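Peptidase, M20/M25/M40 family (Staphylococcus aureus, PDB 4EWT) probably hydrolyses amide bonds of N-acylated amino acids or related compounds, as a manganese-binding amidohydrolase of the M20 peptidase family. Local coordinates at residues L161-V174 and F366-V380. Residues are numbered along the deposited sequence; the frame is centred on the assembly and turned at random.
Sequences LGVHVMSTMKTGKV and FNISEKSLLISAEAV. With MN (manganese (II) ion), chain F.
Ser-376 OG, which lies 3.7 Å from Val-163 CG1, bonds both to Thr-349 OG1 of strand 344-350 and, within the helix, to the carbonyl O of Ser-372. Its own backbone N reaches that same oxygen from the opposite face of the carbonyl plane, so two donors grip it. One turn earlier, Ser-372 OG gives its proton to Ser-369 O at 2.9 Å, with a C=O...donor angle of 167°. With their hydroxyls tied to backbone carbonyls, the two serines meet strand methyls: Val-165 CG1 lies 3.6 Å from Ser-372 OG. Val-163 has CG1 anti to the backbone N (chi1 161°), which leaves CG2 for Val-380 CG2 at 3.5 Å, the two valines lying side by side and pointing opposite ways. Val-174 CG1 lies against Ile-375 CG2 on the neighbouring part of the helix face. In the turn leading into the helix, Ser-369 OG accepts a capping bond from Lys-371 N, while Thr-171 sets CG2 against Lys-371 CG at 3.5 Å, the threonine lying across the lysine chain; Thr-171 OG1 bonds to Ala-352 O. No direct hydrogen bond joins the segments, but a water donates to both Ser-167 O and Asn-367 O. Ser-167 CB meets the Phe-366 ring obliquely at CE1, and Ser-167 OG bonds to Tyr-359 O. On the other side of the strand His-164 gives NE2 to manganese at 2.3 Å, beside Cys-103 and His-105; its ND1 donates to Val-165 O, almost in the ring plane, so the ring's rotation is set from both nitrogens. Helix 372-380 runs nearly antiparallel to strand 161-166 (160°), the alpha/beta packing of the M20 catalytic domain, whose mixed sheet carries a metal ligand on this strand.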
loop_
_atom_site.group_PDB
_atom_site.type_symbol
_atom_site.label_atom_id
_atom_site.label_comp_id
_atom_site.label_asym_id
_atom_site.label_seq_id
_atom_site.Cartn_x
_atom_site.Cartn_y
_atom_site.Cartn_z
ATOM N N LEU A 161 -16.237 -30.911 31.224
ATOM C CA LEU A 161 -14.814 -31.153 31.052
ATOM C C LEU A 161 -14.592 -31.819 29.703
ATOM O O LEU A 161 -15.382 -32.647 29.269
ATOM C CB LEU A 161 -14.260 -32.015 32.202
ATOM C CG LEU A 161 -12.790 -32.463 32.154
ATOM C CD1 LEU A 161 -11.832 -31.287 32.236
ATOM C CD2 LEU A 161 -12.485 -33.450 33.266
ATOM N N GLY A 162 -13.533 -31.416 29.016
ATOM C CA GLY A 162 -13.177 -32.039 27.758
ATOM C C GLY A 162 -11.680 -32.180 27.656
ATOM O O GLY A 162 -10.925 -31.444 28.286
ATOM N N VAL A 163 -11.255 -33.131 26.843
ATOM C CA VAL A 163 -9.849 -33.398 26.649
ATOM C C VAL A 163 -9.610 -33.474 25.158
ATOM O O VAL A 163 -10.450 -33.991 24.420
ATOM C CB VAL A 163 -9.415 -34.727 27.330
ATOM C CG1 VAL A 163 -8.099 -35.243 26.755
ATOM C CG2 VAL A 163 -9.283 -34.535 28.823
ATOM N N HIS A 164 -8.482 -32.922 24.723
ATOM C CA HIS A 164 -8.013 -33.110 23.367
ATOM C C HIS A 164 -6.593 -33.652 23.418
ATOM O O HIS A 164 -5.739 -33.112 24.138
ATOM C CB HIS A 164 -8.042 -31.778 22.604
ATOM C CG HIS A 164 -8.276 -31.930 21.135
ATOM N ND1 HIS A 164 -7.333 -32.463 20.287
ATOM C CD2 HIS A 164 -9.347 -31.625 20.367
ATOM C CE1 HIS A 164 -7.809 -32.469 19.054
ATOM N NE2 HIS A 164 -9.026 -31.957 19.073
ATOM N N VAL A 165 -6.352 -34.735 22.685
ATOM C CA VAL A 165 -4.991 -35.214 22.429
ATOM C C VAL A 165 -4.238 -34.204 21.560
ATOM O O VAL A 165 -4.799 -33.653 20.600
ATOM C CB VAL A 165 -4.973 -36.594 21.732
ATOM C CG1 VAL A 165 -5.485 -37.686 22.679
ATOM C CG2 VAL A 165 -5.777 -36.572 20.413
ATOM N N MET A 166 -2.980 -33.957 21.911
ATOM C CA MET A 166 -2.146 -33.022 21.178
ATOM C C MET A 166 -0.915 -33.708 20.605
ATOM O O MET A 166 0.032 -34.022 21.337
ATOM C CB MET A 166 -1.742 -31.857 22.075
ATOM C CG MET A 166 -2.915 -31.072 22.643
ATOM S SD MET A 166 -3.962 -30.322 21.383
ATOM C CE MET A 166 -3.164 -28.737 21.188
ATOM N N SER A 167 -0.935 -33.927 19.291
ATOM C CA SER A 167 0.151 -34.612 18.580
ATOM C C SER A 167 1.443 -33.800 18.595
ATOM O O SER A 167 2.494 -34.281 18.179
ATOM C CB SER A 167 -0.258 -34.879 17.131
ATOM O OG SER A 167 -0.217 -33.681 16.367
ATOM N N THR A 168 1.341 -32.576 19.097
ATOM C CA THR A 168 2.416 -31.597 19.070
ATOM C C THR A 168 2.990 -31.378 20.477
ATOM O O THR A 168 3.972 -30.663 20.656
ATOM C CB THR A 168 1.879 -30.271 18.438
ATOM O OG1 THR A 168 1.741 -30.443 17.018
ATOM C CG2 THR A 168 2.776 -29.066 18.722
ATOM N N MET A 169 2.374 -31.997 21.478
ATOM C CA MET A 169 2.849 -31.861 22.854
ATOM C C MET A 169 3.358 -33.192 23.408
ATOM O O MET A 169 2.869 -34.260 23.035
ATOM C CB MET A 169 1.760 -31.284 23.755
ATOM C CG MET A 169 1.169 -29.972 23.261
ATOM S SD MET A 169 -0.002 -29.299 24.444
ATOM C CE MET A 169 1.093 -28.320 25.474
ATOM N N LYS A 170 4.324 -33.102 24.316
ATOM C CA LYS A 170 5.062 -34.260 24.818
ATOM C C LYS A 170 4.186 -35.241 25.585
ATOM O O LYS A 170 3.519 -34.871 26.553
ATOM C CB LYS A 170 6.226 -33.795 25.695
ATOM C CG LYS A 170 7.323 -34.843 25.903
ATOM C CD LYS A 170 8.703 -34.188 25.867
ATOM C CE LYS A 170 9.003 -33.621 24.474
ATOM N NZ LYS A 170 9.967 -32.485 24.509
ATOM N N THR A 171 4.198 -36.493 25.130
ATOM C CA THR A 171 3.512 -37.591 25.801
ATOM C C THR A 171 4.126 -37.819 27.179
ATOM O O THR A 171 5.329 -37.621 27.375
ATOM C CB THR A 171 3.590 -38.888 24.963
ATOM O OG1 THR A 171 3.177 -38.612 23.618
ATOM C CG2 THR A 171 2.688 -39.969 25.538
ATOM N N GLY A 172 3.290 -38.214 28.133
ATOM C CA GLY A 172 3.725 -38.422 29.504
ATOM C C GLY A 172 3.163 -37.402 30.474
ATOM O O GLY A 172 3.445 -37.462 31.673
ATOM N N LYS A 173 2.375 -36.457 29.958
ATOM C CA LYS A 173 1.698 -35.470 30.809
ATOM C C LYS A 173 0.457 -34.812 30.202
ATOM O O LYS A 173 0.203 -34.920 29.006
ATOM C CB LYS A 173 2.672 -34.404 31.338
ATOM C CG LYS A 173 3.698 -33.896 30.362
ATOM C CD LYS A 173 4.811 -33.200 31.126
ATOM C CE LYS A 173 6.010 -32.925 30.236
ATOM N NZ LYS A 173 7.232 -32.733 31.062
ATOM N N VAL A 174 -0.312 -34.156 31.067
ATOM C CA VAL A 174 -1.512 -33.417 30.686
ATOM C C VAL A 174 -1.298 -31.924 30.903
ATOM O O VAL A 174 -0.560 -31.523 31.808
ATOM C CB VAL A 174 -2.780 -33.883 31.465
ATOM C CG1 VAL A 174 -3.226 -35.258 30.996
ATOM C CG2 VAL A 174 -2.547 -33.871 32.969
ATOM N N PHE A 366 -0.663 -37.108 10.125
ATOM C CA PHE A 366 -1.020 -36.986 11.544
ATOM C C PHE A 366 -0.989 -38.330 12.270
ATOM O O PHE A 366 -1.593 -39.303 11.807
ATOM C CB PHE A 366 -2.413 -36.349 11.668
ATOM C CG PHE A 366 -2.963 -36.318 13.070
ATOM C CD1 PHE A 366 -2.645 -35.275 13.933
ATOM C CD2 PHE A 366 -3.822 -37.320 13.518
ATOM C CE1 PHE A 366 -3.160 -35.236 15.227
ATOM C CE2 PHE A 366 -4.340 -37.288 14.811
ATOM C CZ PHE A 366 -4.007 -36.240 15.664
ATOM N N ASN A 367 -0.279 -38.374 13.395
ATOM C CA ASN A 367 -0.220 -39.570 14.245
ATOM C C ASN A 367 0.054 -39.220 15.704
ATOM O O ASN A 367 0.750 -38.244 16.004
ATOM C CB ASN A 367 0.830 -40.568 13.736
ATOM C CG ASN A 367 0.550 -42.010 14.175
ATOM O OD1 ASN A 367 -0.197 -42.271 15.124
ATOM N ND2 ASN A 367 1.161 -42.956 13.473
ATOM N N ILE A 368 -0.502 -40.031 16.600
ATOM C CA ILE A 368 -0.360 -39.832 18.036
ATOM C C ILE A 368 0.243 -41.065 18.733
ATOM O O ILE A 368 0.128 -42.187 18.233
ATOM C CB ILE A 368 -1.727 -39.481 18.682
ATOM C CG1 ILE A 368 -2.767 -40.570 18.368
ATOM C CG2 ILE A 368 -2.199 -38.101 18.214
ATOM C CD1 ILE A 368 -4.174 -40.301 18.893
ATOM N N SER A 369 0.889 -40.848 19.854
ATOM C CA SER A 369 1.244 -41.909 20.719
ATOM C C SER A 369 -0.024 -42.458 21.346
ATOM O O SER A 369 -0.804 -41.720 21.894
ATOM C CB SER A 369 2.133 -41.395 21.799
ATOM O OG SER A 369 1.902 -42.164 22.932
ATOM N N GLU A 370 -0.213 -43.768 21.257
ATOM C CA GLU A 370 -1.460 -44.395 21.691
ATOM C C GLU A 370 -1.583 -44.517 23.206
ATOM O O GLU A 370 -2.629 -44.944 23.716
ATOM C CB GLU A 370 -1.664 -45.752 21.004
ATOM C CG GLU A 370 -2.201 -45.624 19.579
ATOM C CD GLU A 370 -2.444 -46.961 18.903
ATOM O OE1 GLU A 370 -1.538 -47.818 18.916
ATOM O OE2 GLU A 370 -3.546 -47.150 18.344
ATOM N N LYS A 371 -0.532 -44.130 23.927
ATOM C CA LYS A 371 -0.599 -44.120 25.382
ATOM C C LYS A 371 -1.217 -42.833 25.928
ATOM O O LYS A 371 -1.326 -42.656 27.143
ATOM C CB LYS A 371 0.761 -44.426 26.017
ATOM C CG LYS A 371 1.818 -43.366 25.837
ATOM C CD LYS A 371 3.191 -43.926 26.200
ATOM C CE LYS A 371 3.675 -44.947 25.179
ATOM N NZ LYS A 371 4.848 -45.726 25.686
ATOM N N SER A 372 -1.622 -41.943 25.017
ATOM C CA SER A 372 -2.470 -40.807 25.367
ATOM C C SER A 372 -3.872 -41.279 25.748
ATOM O O SER A 372 -4.582 -40.581 26.474
ATOM C CB SER A 372 -2.565 -39.822 24.201
ATOM O OG SER A 372 -3.117 -40.437 23.046
ATOM N N LEU A 373 -4.267 -42.459 25.254
ATOM C CA LEU A 373 -5.599 -43.018 25.534
ATOM C C LEU A 373 -5.805 -43.263 27.026
ATOM O O LEU A 373 -6.761 -42.767 27.624
ATOM C CB LEU A 373 -5.841 -44.319 24.754
ATOM C CG LEU A 373 -6.069 -44.255 23.239
ATOM C CD1 LEU A 373 -5.902 -45.623 22.615
ATOM C CD2 LEU A 373 -7.439 -43.701 22.896
ATOM N N LEU A 374 -4.889 -44.025 27.615
ATOM C CA LEU A 374 -4.966 -44.389 29.028
ATOM C C LEU A 374 -4.847 -43.157 29.930
ATOM O O LEU A 374 -5.605 -43.011 30.896
ATOM C CB LEU A 374 -3.900 -45.444 29.363
ATOM C CG LEU A 374 -3.746 -45.948 30.803
ATOM C CD1 LEU A 374 -5.054 -46.507 31.356
ATOM C CD2 LEU A 374 -2.626 -46.980 30.893
ATOM N N ILE A 375 -3.907 -42.275 29.593
ATOM C CA ILE A 375 -3.681 -41.041 30.346
ATOM C C ILE A 375 -4.929 -40.155 30.374
ATOM O O ILE A 375 -5.245 -39.562 31.403
ATOM C CB ILE A 375 -2.467 -40.250 29.797
ATOM C CG1 ILE A 375 -1.169 -41.023 30.050
ATOM C CG2 ILE A 375 -2.381 -38.854 30.425
ATOM C CD1 ILE A 375 0.057 -40.421 29.339
ATOM N N SER A 376 -5.638 -40.081 29.249
ATOM C CA SER A 376 -6.879 -39.313 29.162
ATOM C C SER A 376 -7.961 -39.887 30.081
ATOM O O SER A 376 -8.604 -39.151 30.837
ATOM C CB SER A 376 -7.374 -39.261 27.717
ATOM O OG SER A 376 -6.437 -38.581 26.902
ATOM N N ALA A 377 -8.148 -41.202 30.022
ATOM C CA ALA A 377 -9.127 -41.876 30.871
ATOM C C ALA A 377 -8.808 -41.706 32.355
ATOM O O ALA A 377 -9.691 -41.373 33.145
ATOM C CB ALA A 377 -9.241 -43.352 30.497
ATOM N N GLU A 378 -7.541 -41.915 32.718
ATOM C CA GLU A 378 -7.090 -41.770 34.108
ATOM C C GLU A 378 -7.328 -40.355 34.623
ATOM O O GLU A 378 -7.840 -40.171 35.731
ATOM C CB GLU A 378 -5.610 -42.148 34.254
ATOM C CG GLU A 378 -5.335 -43.655 34.298
ATOM C CD GLU A 378 -3.846 -43.991 34.233
ATOM O OE1 GLU A 378 -3.019 -43.063 34.088
ATOM O OE2 GLU A 378 -3.498 -45.186 34.320
ATOM N N ALA A 379 -6.961 -39.370 33.811
ATOM C CA ALA A 379 -7.147 -37.961 34.143
ATOM C C ALA A 379 -8.615 -37.589 34.330
ATOM O O ALA A 379 -8.992 -37.050 35.366
ATOM C CB ALA A 379 -6.517 -37.089 33.074
ATOM N N VAL A 380 -9.440 -37.892 33.331
ATOM C CA VAL A 380 -10.863 -37.558 33.381
ATOM C C VAL A 380 -11.566 -38.339 34.494
ATOM O O VAL A 380 -12.321 -37.762 35.283
ATOM C CB VAL A 380 -11.547 -37.743 31.990
ATOM C CG1 VAL A 380 -13.035 -37.476 32.060
ATOM C CG2 VAL A 380 -10.913 -36.811 30.966
HETATM MN MN MN F . -10.352 -31.886 17.224
HETATM O O HOH W 1 3.049 -36.717 16.885
HETATM O O HOH W 2 -11.144 -29.884 16.004
HETATM O O HOH W 3 -11.981 -31.414 18.715
#